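Local structure of uncharacterized protein lp_1913 (Lactobacillus plantarum, 3FLH) at residues D48-A53 against V75-T80; I54-P57 against T63-G66. The protein is of unknown function but is built around a rhodanese-like domain, a module that in many relatives takes part in sulfur transfer. All coordinates share one frame; numbering follows the deposited sequence.

In the fold
Both contacts lie within the rhodanese-like domain and reach the same parallel sheet, with their centres about 13 Å apart. Residues 48-53 run directly into 54-57, so the two contacts share one continuous piece of chain. Residues 54-55 form the border strand of the sheet; helix 58-64 follows, and the chain returns in strand 73-77, in the interior of the sheet. Contact 2 is therefore nested inside the loop that contact 1 closes. Contact 1 lies nearer the middle of the molecule and ties the approach to strand 54-55 to the end of strand 73-77, while contact 2, at the surface, fastens the outgoing helix back onto the edge strand.

Contact 1. Residues D48-A53 against V75-T80; sequences DQIKGA and VVYDWT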
loop_
_atom_site.group_PDB
_atom_site.type_symbol
_atom_site.label_atom_id
_atom_site.label_comp_id
_atom_site.label_asym_id
_atom_site.label_seq_id
_atom_site.Cartn_x
_atom_site.Cartn_y
_atom_site.Cartn_z
ATOM N N ASP B 48 -0.881 -22.473 -4.834
ATOM C CA ASP B 48 -0.691 -22.084 -3.442
ATOM C C ASP B 48 -1.746 -21.082 -2.981
ATOM O O ASP B 48 -1.491 -20.253 -2.111
ATOM C CB ASP B 48 0.707 -21.487 -3.242
ATOM C CG ASP B 48 1.015 -20.358 -4.221
ATOM O OD1 ASP B 48 2.079 -19.723 -4.072
ATOM O OD2 ASP B 48 0.204 -20.103 -5.143
ATOM N N GLN B 49 -2.937 -21.170 -3.556
ATOM C CA GLN B 49 -4.006 -20.249 -3.198
ATOM C C GLN B 49 -4.576 -20.513 -1.808
ATOM O O GLN B 49 -4.350 -21.567 -1.205
ATOM C CB GLN B 49 -5.140 -20.330 -4.219
ATOM C CG GLN B 49 -5.933 -21.624 -4.139
ATOM C CD GLN B 49 -5.462 -22.675 -5.128
ATOM O OE1 GLN B 49 -4.286 -22.721 -5.500
ATOM N NE2 GLN B 49 -6.382 -23.538 -5.550
ATOM N N ILE B 50 -5.311 -19.527 -1.312
ATOM C CA ILE B 50 -5.967 -19.598 -0.021
ATOM C C ILE B 50 -7.083 -20.633 -0.151
ATOM O O ILE B 50 -7.718 -20.750 -1.206
ATOM C CB ILE B 50 -6.563 -18.207 0.359
ATOM C CG1 ILE B 50 -5.421 -17.220 0.629
ATOM C CG2 ILE B 50 -7.483 -18.327 1.565
ATOM C CD1 ILE B 50 -5.863 -15.796 0.928
ATOM N N LYS B 51 -7.309 -21.390 0.918
ATOM C CA LYS B 51 -8.340 -22.424 0.939
ATOM C C LYS B 51 -9.676 -21.914 0.395
ATOM O O LYS B 51 -10.189 -20.890 0.844
ATOM C CB LYS B 51 -8.520 -22.938 2.368
ATOM C CG LYS B 51 -9.547 -24.040 2.498
ATOM C CD LYS B 51 -9.641 -24.569 3.924
ATOM C CE LYS B 51 -10.693 -25.676 4.011
ATOM N NZ LYS B 51 -10.364 -26.832 3.112
ATOM N N GLY B 52 -10.227 -22.627 -0.585
ATOM C CA GLY B 52 -11.499 -22.239 -1.167
ATOM C C GLY B 52 -11.471 -21.042 -2.108
ATOM O O GLY B 52 -12.515 -20.618 -2.614
ATOM N N ALA B 53 -10.286 -20.494 -2.357
ATOM C CA ALA B 53 -10.171 -19.336 -3.235
ATOM C C ALA B 53 -10.399 -19.690 -4.694
ATOM O O ALA B 53 -9.944 -20.726 -5.173
ATOM C CB ALA B 53 -8.800 -18.680 -3.074
ATOM N N VAL B 75 -13.803 -11.176 -1.566
ATOM C CA VAL B 75 -12.543 -10.710 -0.993
ATOM C C VAL B 75 -11.459 -11.024 -2.024
ATOM O O VAL B 75 -11.242 -12.182 -2.374
ATOM C CB VAL B 75 -12.223 -11.442 0.342
ATOM C CG1 VAL B 75 -10.915 -10.931 0.931
ATOM C CG2 VAL B 75 -13.365 -11.229 1.338
ATOM N N VAL B 76 -10.782 -9.993 -2.513
ATOM C CA VAL B 76 -9.742 -10.191 -3.512
ATOM C C VAL B 76 -8.349 -10.076 -2.897
ATOM O O VAL B 76 -8.183 -9.464 -1.846
ATOM C CB VAL B 76 -9.859 -9.142 -4.653
ATOM C CG1 VAL B 76 -11.214 -9.245 -5.331
ATOM C CG2 VAL B 76 -9.663 -7.745 -4.088
ATOM N N TYR B 77 -7.354 -10.674 -3.550
ATOM C CA TYR B 77 -5.977 -10.588 -3.075
ATOM C C TYR B 77 -4.961 -10.902 -4.167
ATOM O O TYR B 77 -5.210 -11.718 -5.056
ATOM C CB TYR B 77 -5.752 -11.527 -1.878
ATOM C CG TYR B 77 -5.682 -13.002 -2.231
ATOM C CD1 TYR B 77 -4.507 -13.567 -2.748
ATOM C CD2 TYR B 77 -6.784 -13.836 -2.029
ATOM C CE1 TYR B 77 -4.437 -14.925 -3.048
ATOM C CE2 TYR B 77 -6.723 -15.196 -2.325
ATOM C CZ TYR B 77 -5.554 -15.729 -2.827
ATOM O OH TYR B 77 -5.487 -17.073 -3.079
ATOM N N ASP B 78 -3.817 -10.232 -4.099
ATOM C CA ASP B 78 -2.739 -10.458 -5.047
ATOM C C ASP B 78 -1.658 -11.095 -4.187
ATOM O O ASP B 78 -1.880 -11.344 -2.994
ATOM C CB ASP B 78 -2.256 -9.129 -5.654
ATOM C CG ASP B 78 -1.291 -9.322 -6.832
ATOM O OD1 ASP B 78 -1.119 -10.466 -7.310
ATOM O OD2 ASP B 78 -0.708 -8.319 -7.293
ATOM N N TRP B 79 -0.493 -11.358 -4.761
ATOM C CA TRP B 79 0.558 -12.001 -3.983
ATOM C C TRP B 79 1.022 -11.143 -2.816
ATOM O O TRP B 79 1.406 -11.660 -1.768
ATOM C CB TRP B 79 1.742 -12.385 -4.879
ATOM C CG TRP B 79 2.531 -11.241 -5.439
ATOM C CD1 TRP B 79 2.168 -10.402 -6.453
ATOM C CD2 TRP B 79 3.843 -10.839 -5.035
ATOM N NE1 TRP B 79 3.181 -9.501 -6.710
ATOM C CE2 TRP B 79 4.220 -9.748 -5.851
ATOM C CE3 TRP B 79 4.740 -11.298 -4.061
ATOM C CZ2 TRP B 79 5.460 -9.107 -5.723
ATOM C CZ3 TRP B 79 5.974 -10.659 -3.933
ATOM C CH2 TRP B 79 6.319 -9.575 -4.761
ATOM N N THR B 80 0.962 -9.828 -2.986
ATOM C CA THR B 80 1.389 -8.931 -1.929
ATOM C C THR B 80 0.494 -7.694 -1.904
ATOM O O THR B 80 -0.119 -7.339 -2.913
ATOM C CB THR B 80 2.869 -8.519 -2.141
ATOM O OG1 THR B 80 3.381 -7.933 -0.942
ATOM C CG2 THR B 80 2.984 -7.518 -3.282
#
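Tyr77 reaches from the end of strand 73-77 to Ile50 and shows how one side chain can be apolar along its length and polar at its tip. With chi1 at 74°, CG sits between the backbone N and the carbonyl carbon, and the ring extends from CB toward the loop 48-53. Its CD2 and CE2 come up against Ile50 CD1, with Tyr77 CE2 to Ile50 CD1 at 3.4 Å. Ile50 CD1 lies over one face of the Tyr77 ring, displaced toward the rim, in a CH-pi contact 3.8 Å from the centroid. Farther out, Tyr77 CZ meets Ile50 CG1, also at 3.8 Å. Tyr77 OH accepts a nearly straight bond from Ile50 N (3.0 Å, 174°). Gln49 CB approaches Tyr77 OH at 3.5 Å, and Ala53 CB, at the ring edge, lies 3.7 Å from that OH. The OH is also weakly hydrogen-bonded to Asp37 OD2, while Leu103 and Leu107 touch the Tyr77 side chain. A phenylalanine in its place would probably leave the Ile50 N-H without its acceptor and Asp37 without its weak partner. Ile50 also opens a type II turn ending at Ala53, with Gly52 at positive phi. The arrangement fits the rhodanese fold, in which an Ile-x-Gly-Ala turn precedes a strand and the central strand leads into the active-site loop; this chain has no cysteine for that loop.

Contact 2. Residues I54-P57 against T63-G66; sequences IAMP and TRIG
Arg64 and Met56, modelled as selenomethionine, lie alongside each other and run in opposite directions, each passing the root of the other. Met56 SE comes to 3.9 Å from Arg64 CB, close to the helix backbone, while the guanidinium travels the other way to the backbone of the strand. There Met56 CB covers one guanidinium face, and Arg64 NH1 lies 3.8 Å from Met56 CA. A bend at chi3 (49°) turns the end of the arginine so that its edge meets the carbonyl of Ala55. Arg64 NH1 donates to a lone pair of Ala55 O, in the carbonyl plane, at 3.1 Å, although the N-H...O angle is only 146° and the oxygen stands 20° out of the guanidinium plane. Arg64 NH2 adds a weak bond to Ala55 O at 3.5 Å, making a lopsided fork. Pro57 CD borders the group obliquely, 4.0 Å from Arg64 NH1. The Met56 side chain also touches Leu36 and Leu68. The chemistry is thus mixed: Arg64 CB packs against the selenium of buried Met56, while its guanidinium is met by a neutral carbonyl and, through NE, by Glu67 in a long, weak ion pair, so the hold is probably modest, resting on a bent hydrogen bond rather than a strong ion pair.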
loop_
_atom_site.group_PDB
_atom_site.type_symbol
_atom_site.label_atom_id
_atom_site.label_comp_id
_atom_site.label_asym_id
_atom_site.label_seq_id
_atom_site.Cartn_x
_atom_site.Cartn_y
_atom_site.Cartn_z
ATOM N N ILE B 54 -11.098 -18.807 -5.397
ATOM C CA ILE B 54 -11.381 -19.009 -6.807
ATOM C C ILE B 54 -10.310 -18.309 -7.634
ATOM O O ILE B 54 -10.042 -17.124 -7.432
ATOM C CB ILE B 54 -12.759 -18.432 -7.178
ATOM C CG1 ILE B 54 -13.841 -19.107 -6.330
ATOM C CG2 ILE B 54 -13.029 -18.642 -8.659
ATOM C CD1 ILE B 54 -15.217 -18.498 -6.501
ATOM N N ALA B 55 -9.691 -19.047 -8.552
ATOM C CA ALA B 55 -8.644 -18.484 -9.402
ATOM C C ALA B 55 -9.286 -17.566 -10.432
ATOM O O ALA B 55 -10.000 -18.019 -11.326
ATOM C CB ALA B 55 -7.866 -19.605 -10.095
HETATM N N MSE B 56 -9.033 -16.271 -10.290
HETATM C CA MSE B 56 -9.597 -15.279 -11.193
HETATM C C MSE B 56 -8.628 -14.132 -11.469
HETATM O O MSE B 56 -8.706 -13.070 -10.843
HETATM C CB MSE B 56 -10.896 -14.732 -10.609
HETATM C CG MSE B 56 -11.487 -13.581 -11.388
HETATM SE SE MSE B 56 -13.365 -13.803 -11.653
HETATM C CE MSE B 56 -13.950 -13.832 -9.820
ATOM N N PRO B 57 -7.702 -14.337 -12.417
ATOM C CA PRO B 57 -6.703 -13.336 -12.798
ATOM C C PRO B 57 -7.333 -11.969 -13.004
ATOM O O PRO B 57 -8.355 -11.840 -13.674
ATOM C CB PRO B 57 -6.116 -13.915 -14.076
ATOM C CG PRO B 57 -6.161 -15.383 -13.803
ATOM C CD PRO B 57 -7.555 -15.552 -13.239
ATOM N N THR B 63 -14.396 -9.687 -17.272
ATOM C CA THR B 63 -14.982 -10.638 -18.215
ATOM C C THR B 63 -15.743 -11.788 -17.550
ATOM O O THR B 63 -16.800 -12.200 -18.033
ATOM C CB THR B 63 -13.890 -11.256 -19.126
ATOM O OG1 THR B 63 -13.281 -10.225 -19.917
ATOM C CG2 THR B 63 -14.502 -12.306 -20.056
ATOM N N ARG B 64 -15.206 -12.294 -16.443
ATOM C CA ARG B 64 -15.806 -13.428 -15.733
ATOM C C ARG B 64 -16.636 -13.045 -14.511
ATOM O O ARG B 64 -17.038 -13.906 -13.726
ATOM C CB ARG B 64 -14.705 -14.395 -15.303
ATOM C CG ARG B 64 -13.935 -15.021 -16.459
ATOM C CD ARG B 64 -12.785 -15.873 -15.951
ATOM N NE ARG B 64 -13.233 -16.788 -14.906
ATOM C CZ ARG B 64 -12.429 -17.411 -14.051
ATOM N NH1 ARG B 64 -11.118 -17.231 -14.101
ATOM N NH2 ARG B 64 -12.948 -18.205 -13.129
ATOM N N ILE B 65 -16.909 -11.756 -14.366
ATOM C CA ILE B 65 -17.666 -11.279 -13.223
ATOM C C ILE B 65 -19.142 -11.674 -13.304
ATOM O O ILE B 65 -19.893 -11.519 -12.339
ATOM C CB ILE B 65 -17.515 -9.743 -13.088
ATOM C CG1 ILE B 65 -17.785 -9.320 -11.646
ATOM C CG2 ILE B 65 -18.454 -9.035 -14.051
ATOM C CD1 ILE B 65 -17.417 -7.888 -11.373
ATOM N N GLY B 66 -19.544 -12.205 -14.457
ATOM C CA GLY B 66 -20.923 -12.619 -14.646
ATOM C C GLY B 66 -21.205 -14.006 -14.097
ATOM O O GLY B 66 -22.337 -14.485 -14.148
#